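Local coordinates for protein CrmK (Actinoalloteichus sp. WH1-2216-6, PDB 5I1V) that is a flavoenzyme oxidase with covalently bound FAD that takes part in recycling a shunt product in caerulomycin biosynthesis, at residues Tyr368-Pro371 against Ser372-Met375; Pro411-Asp414 against Glu415-Leu418; Trp230-Ala233 against Glu234-Glu237. All blocks are in the same frame, centred on the assembly; numbering follows the deposited sequence.

Contact 1: residues Tyr368-Pro371 against Ser372-Met375; sequences YHCP and SAAM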
ATOM      1  N   TYR A 368      22.860  13.893 -16.961  1.00 45.70           N
ATOM      2  CA  TYR A 368      22.338  12.887 -16.032  1.00 44.12           C
ATOM      3  C   TYR A 368      20.851  12.770 -16.300  1.00 42.49           C
ATOM      4  O   TYR A 368      20.210  13.731 -16.695  1.00 43.04           O
ATOM      5  CB  TYR A 368      22.607  13.329 -14.596  1.00 42.32           C
ATOM      6  CG  TYR A 368      22.083  12.376 -13.532  1.00 42.89           C
ATOM      7  CD1 TYR A 368      22.675  11.135 -13.335  1.00 41.23           C
ATOM      8  CD2 TYR A 368      21.016  12.737 -12.714  1.00 41.08           C
ATOM      9  CE1 TYR A 368      22.195  10.258 -12.363  1.00 40.80           C
ATOM     10  CE2 TYR A 368      20.532  11.874 -11.742  1.00 40.16           C
ATOM     11  CZ  TYR A 368      21.127  10.633 -11.559  1.00 39.55           C
ATOM     12  OH  TYR A 368      20.668   9.741 -10.582  1.00 38.14           O
ATOM     13  N   HIS A 369      20.293  11.586 -16.116  1.00 43.82           N
ATOM     14  CA  HIS A 369      18.850  11.436 -16.255  1.00 44.81           C
ATOM     15  C   HIS A 369      18.342  10.483 -15.165  1.00 43.53           C
ATOM     16  O   HIS A 369      18.801   9.350 -15.030  1.00 38.33           O
ATOM     17  CB  HIS A 369      18.466  10.956 -17.655  1.00 48.82           C
ATOM     18  CG  HIS A 369      17.005  10.634 -17.805  1.00 53.50           C
ATOM     19  ND1 HIS A 369      16.449   9.467 -17.320  1.00 56.84           N
ATOM     20  CD2 HIS A 369      15.988  11.324 -18.377  1.00 55.12           C
ATOM     21  CE1 HIS A 369      15.154   9.453 -17.586  1.00 57.61           C
ATOM     22  NE2 HIS A 369      14.848  10.572 -18.221  1.00 57.80           N
ATOM     23  N   CYS A 370      17.427  10.979 -14.352  1.00 39.13           N
ATOM     24  CA  CYS A 370      16.789  10.139 -13.367  1.00 37.33           C
ATOM     25  C   CYS A 370      15.715  10.962 -12.694  1.00 33.80           C
ATOM     26  O   CYS A 370      15.999  11.801 -11.830  1.00 32.59           O
ATOM     27  CB  CYS A 370      17.817   9.594 -12.381  1.00 35.75           C
ATOM     28  SG  CYS A 370      17.128   8.603 -11.035  1.00 41.58           S
ATOM     29  N   PRO A 371      14.472  10.771 -13.131  1.00 34.27           N
ATOM     30  CA  PRO A 371      13.382  11.568 -12.607  1.00 33.43           C
ATOM     31  C   PRO A 371      13.107  11.254 -11.125  1.00 35.38           C
ATOM     32  O   PRO A 371      12.443  12.048 -10.463  1.00 30.23           O
ATOM     33  CB  PRO A 371      12.176  11.154 -13.467  1.00 36.48           C
ATOM     34  CG  PRO A 371      12.721  10.386 -14.600  1.00 35.63           C
ATOM     35  CD  PRO A 371      14.026   9.810 -14.147  1.00 36.09           C
ATOM     36  N   SER A 372      13.597  10.116 -10.617  1.00 34.97           N
ATOM     37  CA  SER A 372      13.543   9.873  -9.158  1.00 38.29           C
ATOM     38  C   SER A 372      14.611  10.543  -8.310  1.00 35.96           C
ATOM     39  O   SER A 372      14.495  10.535  -7.092  1.00 43.16           O
ATOM     40  CB  SER A 372      13.570   8.397  -8.863  1.00 37.74           C
ATOM     41  OG  SER A 372      12.557   7.824  -9.620  1.00 36.94           O
ATOM     42  N   ALA A 373      15.636  11.132  -8.911  1.00 31.55           N
ATOM     43  CA  ALA A 373      16.659  11.777  -8.132  1.00 28.79           C
ATOM     44  C   ALA A 373      16.157  13.089  -7.539  1.00 28.17           C
ATOM     45  O   ALA A 373      15.555  13.903  -8.235  1.00 27.32           O
ATOM     46  CB  ALA A 373      17.897  12.017  -8.980  1.00 31.83           C
ATOM     47  N   ALA A 374      16.424  13.296  -6.254  1.00 26.89           N
ATOM     48  CA  ALA A 374      15.921  14.467  -5.529  1.00 26.40           C
ATOM     49  C   ALA A 374      16.679  14.731  -4.243  1.00 27.29           C
ATOM     50  O   ALA A 374      17.285  13.826  -3.654  1.00 27.61           O
ATOM     51  CB  ALA A 374      14.456  14.329  -5.234  1.00 25.33           C
ATOM     52  N   MET A 375      16.660  15.993  -3.837  1.00 26.92           N
ATOM     53  CA  MET A 375      16.865  16.317  -2.453  1.00 28.44           C
ATOM     54  C   MET A 375      15.592  16.959  -1.935  1.00 27.53           C
ATOM     55  O   MET A 375      14.803  17.547  -2.686  1.00 29.49           O
ATOM     56  CB  MET A 375      18.139  17.143  -2.186  1.00 30.94           C
ATOM     57  CG  MET A 375      18.202  18.512  -2.798  1.00 33.01           C
ATOM     58  SD  MET A 375      19.778  19.317  -2.379  1.00 34.66           S
ATOM     59  CE  MET A 375      19.604  19.450  -0.593  1.00 36.70           C
TER

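Contact 2: residues Pro411-Asp414 against Glu415-Leu418; sequences PDED and EEHL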
ATOM      1  N   PRO A 411      20.767  -2.583 -12.989  1.00 32.58           N
ATOM      2  CA  PRO A 411      22.055  -2.679 -12.271  1.00 35.29           C
ATOM      3  C   PRO A 411      23.253  -2.088 -13.025  1.00 37.11           C
ATOM      4  O   PRO A 411      24.230  -1.633 -12.401  1.00 33.59           O
ATOM      5  CB  PRO A 411      22.262  -4.190 -12.090  1.00 34.48           C
ATOM      6  CG  PRO A 411      20.978  -4.821 -12.399  1.00 34.66           C
ATOM      7  CD  PRO A 411      20.197  -3.909 -13.286  1.00 35.18           C
ATOM      8  N   ASP A 412      23.174  -2.099 -14.355  1.00 37.67           N
ATOM      9  CA  ASP A 412      24.185  -1.427 -15.178  1.00 41.94           C
ATOM     10  C   ASP A 412      24.302   0.050 -14.884  1.00 42.08           C
ATOM     11  O   ASP A 412      25.340   0.639 -15.171  1.00 42.54           O
ATOM     12  CB  ASP A 412      23.880  -1.575 -16.669  1.00 46.84           C
ATOM     13  CG  ASP A 412      24.033  -3.007 -17.167  1.00 53.13           C
ATOM     14  OD1 ASP A 412      24.676  -3.831 -16.468  1.00 58.02           O
ATOM     15  OD2 ASP A 412      23.506  -3.302 -18.268  1.00 57.74           O
ATOM     16  N   GLU A 413      23.262   0.668 -14.315  1.00 38.95           N
ATOM     17  CA  GLU A 413      23.328   2.102 -14.048  1.00 38.24           C
ATOM     18  C   GLU A 413      23.858   2.452 -12.661  1.00 36.10           C
ATOM     19  O   GLU A 413      23.976   3.628 -12.343  1.00 36.11           O
ATOM     20  CB  GLU A 413      21.967   2.758 -14.295  1.00 39.91           C
ATOM     21  CG  GLU A 413      21.528   2.719 -15.755  1.00 42.49           C
ATOM     22  CD  GLU A 413      20.081   3.153 -15.971  1.00 48.03           C
ATOM     23  OE1 GLU A 413      19.466   3.823 -15.095  1.00 49.36           O
ATOM     24  OE2 GLU A 413      19.543   2.825 -17.045  1.00 56.31           O
ATOM     25  N   ASP A 414      24.185   1.455 -11.837  1.00 33.43           N
ATOM     26  CA  ASP A 414      24.570   1.724 -10.453  1.00 32.30           C
ATOM     27  C   ASP A 414      25.611   2.830 -10.360  1.00 35.53           C
ATOM     28  O   ASP A 414      25.452   3.783  -9.589  1.00 30.94           O
ATOM     29  CB  ASP A 414      25.134   0.477  -9.778  1.00 31.43           C
ATOM     30  CG  ASP A 414      24.071  -0.544  -9.409  1.00 31.95           C
ATOM     31  OD1 ASP A 414      22.882  -0.409  -9.764  1.00 27.75           O
ATOM     32  OD2 ASP A 414      24.472  -1.528  -8.753  1.00 33.78           O
ATOM     33  N   GLU A 415      26.693   2.696 -11.134  1.00 34.90           N
ATOM     34  CA  GLU A 415      27.813   3.628 -11.024  1.00 39.06           C
ATOM     35  C   GLU A 415      27.408   5.084 -11.221  1.00 35.00           C
ATOM     36  O   GLU A 415      27.910   5.917 -10.525  1.00 33.36           O
ATOM     37  CB  GLU A 415      28.975   3.264 -11.980  1.00 44.73           C
ATOM     38  CG  GLU A 415      29.964   2.259 -11.378  1.00 55.04           C
ATOM     39  CD  GLU A 415      31.233   2.060 -12.228  1.00 66.39           C
ATOM     40  OE1 GLU A 415      31.188   2.339 -13.457  1.00 71.06           O
ATOM     41  OE2 GLU A 415      32.278   1.620 -11.670  1.00 69.88           O
ATOM     42  N   GLU A 416      26.482   5.378 -12.122  1.00 35.92           N
ATOM     43  CA  GLU A 416      26.212   6.775 -12.468  1.00 37.63           C
ATOM     44  C   GLU A 416      25.245   7.397 -11.449  1.00 34.86           C
ATOM     45  O   GLU A 416      25.417   8.553 -11.054  1.00 33.04           O
ATOM     46  CB  GLU A 416      25.720   6.903 -13.909  1.00 42.36           C
ATOM     47  CG  GLU A 416      24.222   6.787 -14.127  1.00 48.83           C
ATOM     48  CD  GLU A 416      23.849   6.384 -15.556  1.00 56.14           C
ATOM     49  OE1 GLU A 416      24.312   5.313 -16.031  1.00 60.65           O
ATOM     50  OE2 GLU A 416      23.064   7.119 -16.198  1.00 62.63           O
ATOM     51  N   HIS A 417      24.270   6.616 -10.992  1.00 32.48           N
ATOM     52  CA  HIS A 417      23.402   7.061  -9.888  1.00 29.87           C
ATOM     53  C   HIS A 417      24.150   7.238  -8.592  1.00 27.89           C
ATOM     54  O   HIS A 417      23.933   8.210  -7.912  1.00 29.84           O
ATOM     55  CB  HIS A 417      22.249   6.120  -9.702  1.00 29.10           C
ATOM     56  CG  HIS A 417      21.411   6.006 -10.917  1.00 31.94           C
ATOM     57  ND1 HIS A 417      20.880   7.107 -11.542  1.00 33.44           N
ATOM     58  CD2 HIS A 417      21.094   4.943 -11.683  1.00 31.18           C
ATOM     59  CE1 HIS A 417      20.229   6.724 -12.624  1.00 35.23           C
ATOM     60  NE2 HIS A 417      20.326   5.408 -12.721  1.00 34.62           N
ATOM     61  N   LEU A 418      25.035   6.308  -8.235  1.00 29.68           N
ATOM     62  CA  LEU A 418      25.801   6.435  -7.004  1.00 29.59           C
ATOM     63  C   LEU A 418      26.726   7.618  -7.126  1.00 30.35           C
ATOM     64  O   LEU A 418      26.918   8.406  -6.177  1.00 27.69           O
ATOM     65  CB  LEU A 418      26.619   5.160  -6.704  1.00 29.88           C
ATOM     66  CG  LEU A 418      25.821   3.925  -6.228  1.00 29.27           C
ATOM     67  CD1 LEU A 418      26.680   2.693  -6.280  1.00 28.19           C
ATOM     68  CD2 LEU A 418      25.352   4.175  -4.808  1.00 31.88           C
TER
HETATM   69  O   HOH W   1      27.221   0.745 -13.298  1.00 41.66           O
HETATM   70  O   HOH W   2      26.583   3.570 -14.601  1.00 42.47           O

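Contact 3: residues Trp230-Ala233 against Glu234-Glu237; sequences WSWA and ELTE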
ATOM      1  N   TRP A 230       6.566  23.596  -9.351  1.00 31.47           N
ATOM      2  CA  TRP A 230       7.193  24.646 -10.147  1.00 31.69           C
ATOM      3  C   TRP A 230       7.862  23.985 -11.347  1.00 30.39           C
ATOM      4  O   TRP A 230       8.615  23.043 -11.193  1.00 28.67           O
ATOM      5  CB  TRP A 230       8.264  25.394  -9.357  1.00 29.87           C
ATOM      6  CG  TRP A 230       7.816  26.192  -8.207  1.00 30.77           C
ATOM      7  CD1 TRP A 230       7.645  27.544  -8.175  1.00 30.78           C
ATOM      8  CD2 TRP A 230       7.539  25.713  -6.886  1.00 28.72           C
ATOM      9  NE1 TRP A 230       7.246  27.938  -6.926  1.00 30.65           N
ATOM     10  CE2 TRP A 230       7.174  26.831  -6.111  1.00 30.60           C
ATOM     11  CE3 TRP A 230       7.519  24.432  -6.294  1.00 27.84           C
ATOM     12  CZ2 TRP A 230       6.815  26.726  -4.753  1.00 28.95           C
ATOM     13  CZ3 TRP A 230       7.194  24.328  -4.951  1.00 27.76           C
ATOM     14  CH2 TRP A 230       6.850  25.479  -4.189  1.00 28.02           C
ATOM     15  N   SER A 231       7.613  24.486 -12.555  1.00 31.19           N
ATOM     16  CA  SER A 231       8.114  23.796 -13.742  1.00 31.32           C
ATOM     17  C   SER A 231       9.610  23.999 -13.872  1.00 30.46           C
ATOM     18  O   SER A 231      10.094  25.144 -13.817  1.00 33.41           O
ATOM     19  CB  SER A 231       7.385  24.283 -15.016  1.00 33.59           C
ATOM     20  OG  SER A 231       8.050  23.773 -16.172  1.00 36.42           O
ATOM     21  N   TRP A 232      10.350  22.911 -14.094  1.00 28.89           N
ATOM     22  CA  TRP A 232      11.765  23.013 -14.381  1.00 28.91           C
ATOM     23  C   TRP A 232      12.022  23.802 -15.710  1.00 30.87           C
ATOM     24  O   TRP A 232      13.040  24.470 -15.849  1.00 28.95           O
ATOM     25  CB  TRP A 232      12.426  21.635 -14.499  1.00 30.65           C
ATOM     26  CG  TRP A 232      13.169  21.273 -13.260  1.00 31.70           C
ATOM     27  CD1 TRP A 232      12.787  20.361 -12.290  1.00 31.56           C
ATOM     28  CD2 TRP A 232      14.418  21.821 -12.824  1.00 31.13           C
ATOM     29  NE1 TRP A 232      13.725  20.329 -11.298  1.00 30.00           N
ATOM     30  CE2 TRP A 232      14.734  21.206 -11.595  1.00 31.64           C
ATOM     31  CE3 TRP A 232      15.307  22.769 -13.358  1.00 34.28           C
ATOM     32  CZ2 TRP A 232      15.894  21.503 -10.891  1.00 33.96           C
ATOM     33  CZ3 TRP A 232      16.480  23.068 -12.655  1.00 33.46           C
ATOM     34  CH2 TRP A 232      16.760  22.427 -11.432  1.00 34.75           C
ATOM     35  N   ALA A 233      11.104  23.688 -16.649  1.00 29.74           N
ATOM     36  CA  ALA A 233      11.251  24.378 -17.954  1.00 31.95           C
ATOM     37  C   ALA A 233      11.296  25.895 -17.775  1.00 33.58           C
ATOM     38  O   ALA A 233      11.736  26.623 -18.677  1.00 32.77           O
ATOM     39  CB  ALA A 233      10.097  23.994 -18.857  1.00 33.42           C
ATOM     40  N   GLU A 234      10.793  26.375 -16.634  1.00 30.57           N
ATOM     41  CA  GLU A 234      10.687  27.794 -16.372  1.00 34.49           C
ATOM     42  C   GLU A 234      11.647  28.275 -15.309  1.00 34.67           C
ATOM     43  O   GLU A 234      11.625  29.423 -14.959  1.00 36.73           O
ATOM     44  CB  GLU A 234       9.263  28.143 -15.955  1.00 37.27           C
ATOM     45  CG  GLU A 234       8.274  28.095 -17.086  1.00 41.06           C
ATOM     46  CD  GLU A 234       6.936  27.495 -16.700  1.00 45.19           C
ATOM     47  OE1 GLU A 234       6.378  27.801 -15.615  1.00 44.67           O
ATOM     48  OE2 GLU A 234       6.423  26.703 -17.524  1.00 53.35           O
ATOM     49  N   LEU A 235      12.504  27.403 -14.818  1.00 35.78           N
ATOM     50  CA  LEU A 235      13.308  27.681 -13.645  1.00 40.47           C
ATOM     51  C   LEU A 235      14.687  28.174 -14.045  1.00 42.99           C
ATOM     52  O   LEU A 235      15.279  27.655 -14.994  1.00 51.24           O
ATOM     53  CB  LEU A 235      13.424  26.371 -12.847  1.00 42.19           C
ATOM     54  CG  LEU A 235      13.953  26.334 -11.428  1.00 43.40           C
ATOM     55  CD1 LEU A 235      13.209  27.319 -10.534  1.00 44.13           C
ATOM     56  CD2 LEU A 235      13.789  24.909 -10.927  1.00 44.52           C
ATOM     57  N   THR A 236      15.174  29.213 -13.383  1.00 40.62           N
ATOM     58  CA  THR A 236      16.570  29.612 -13.519  1.00 38.80           C
ATOM     59  C   THR A 236      17.304  29.336 -12.217  1.00 35.30           C
ATOM     60  O   THR A 236      16.683  29.070 -11.207  1.00 30.81           O
ATOM     61  CB  THR A 236      16.742  31.101 -13.794  1.00 39.02           C
ATOM     62  OG1 THR A 236      16.336  31.861 -12.647  1.00 40.96           O
ATOM     63  CG2 THR A 236      15.933  31.526 -15.039  1.00 40.05           C
ATOM     64  N   GLU A 237      18.630  29.452 -12.251  1.00 35.49           N
ATOM     65  CA  GLU A 237      19.424  29.271 -11.061  1.00 35.72           C
ATOM     66  C   GLU A 237      19.028  30.242  -9.994  1.00 33.91           C
ATOM     67  O   GLU A 237      18.910  29.864  -8.827  1.00 30.63           O
ATOM     68  CB  GLU A 237      20.924  29.416 -11.324  1.00 39.57           C
ATOM     69  CG  GLU A 237      21.705  29.237 -10.027  1.00 40.82           C
ATOM     70  CD  GLU A 237      23.173  29.538 -10.142  1.00 42.86           C
ATOM     71  OE1 GLU A 237      23.830  28.906 -10.968  1.00 45.20           O
ATOM     72  OE2 GLU A 237      23.666  30.401  -9.385  1.00 48.65           O
TER
HETATM   73  O   HOH W   3       5.600  26.533 -12.863  1.00 32.81           O

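Contact 1: residues Tyr368-Pro371 against Ser372-Met375
The methyl group of Ala373, the last residue of a type I beta turn from Cys370 to Ala373, sits beside the rim of the Tyr368 ring. This turn leads from the loop after helix 353-364 into strand 374-379. Ala373 CB lies in the plane of the ring, at its edge, 3.8 Å from Tyr368 CE2. The methyl is therefore not stacked on a face. Tyr368 places its ring here with CG opposite the backbone N (chi1 179°). Its hydroxyl is hydrogen-bonded to His417 on helix 414-428. Trp420 of the same helix stacks on the ring, and His272 meets it edge-to-face.

Cys370 also has its side-chain tip turned away from its own N (chi1 176°), which carries SG beside the carbonyl carbon, toward Ala373. SG approaches Ala373 CB to 4.1 Å. The same methyl thus has the tyrosine edge and the thiol as neighbours, and both contacts are apolar.

Pro371 and Ser372 hold the two middle positions of the turn. One backbone bond closes the turn: Ala373 N donates to Cys370 O over 3.0 Å, with an N-H...O angle of 160°.

Contact 2: residues Pro411-Asp414 against Glu415-Leu418
Glu413 and His417 both turn CG to the side opposite their carbonyl carbon, with chi1 -66° and -59°. Glu413 then runs on extended, and its carboxylate reaches the imidazole one helical turn ahead. The result is a His-carboxylate pair spaced i to i+4 at the N-terminal end of helix 414-428, where a short 3-10 segment, 411-413, leads into the helix.

His417 NE2 donates to Glu413 OE1 over 3.0 Å. The bond is fairly straight, and the oxygen lies close to the ring plane, at the edge. OE1 accepts on its anti lone pair. The carboxylate and ring planes are 54° apart, so the two groups are twisted against each other. On its other nitrogen, ND1, His417 is hydrogen-bonded to Tyr368 OH. Partners on both nitrogens should fix the rotation of the ring.

Glu416 lies beside Glu413 and points the same way. Its CG stands over the centre of the His417 ring, 4.2 Å above the plane. The two glutamates probably repel each other mildly, since Glu413 OE1 and Glu416 OE2 are 5.0 Å apart. A water bridges Glu416 OE1 to Asp412 O. A second water joins Asp412 O to Glu415 N.

The carboxylate of Asp414 forms a salt bridge with Arg339 and accepts a hydrogen bond from Trp408 NE1, which ties the helix start to the strands that hold them. The carbonyl oxygen of Asp414 receives Leu418 N over 2.9 Å. Glu413 O takes two backbone donors, Glu416 N at 3.1 Å and His417 N at 3.3 Å.

Contact 3: residues Trp230-Ala233 against Glu234-Glu237
Glu234 folds its side chain back along Ser231. The chain bends at chi2 (140°), and this brings OE2 to 3.6 Å from Ser231 CB. OE1 accepts a hydrogen bond from a water at 3.1 Å, and the same water accepts from Ser231 N. The backbone N of Glu234 donates to Ser231 O over 3.2 Å.

Leu235 comes next and turns inward. Its N bonds to Trp232 O, also at 3.2 Å. The two successive i to i+3 bonds mark the short 3-10 turn that joins strand 222-231 to helix 237-253. Leu235 CG lies opposite its own N (chi1 -167°), and CD2 is carried over one face of the Trp232 indole. This is a CH-pi contact: CD2 stands 3.5 Å from the centroid of the six-membered ring and only 9° off the ring normal. The indole NE1 is hydrogen-bonded to Phe271 O, and Leu278 on strand 277-285 touches both Trp232 and Leu235.

Thr236 is the N-cap of helix 237-253, with OG1 accepting from Asp239 N and Glu237 as the first helical residue.

All three contacts are local and lie where regular elements begin or end. Contacts 1 and 3 reach the same eight-stranded sheet, at the start of one strand and the end of another. Contact 2 starts the helix that follows strand 400-408 of that sheet. Contact 1 is mostly buried, contact 3 partly buried, and contact 2 lies at the surface. Apolar side-chain touches mark contact 1 and an indole face marks contact 3, whereas contact 2 relies on carboxylates, imidazole and water. Contacts 1 and 2 touch through the tyrosine hydroxyl and the imidazole. Contact 3 touches neither; its centre is about 15 Å from that of contact 1.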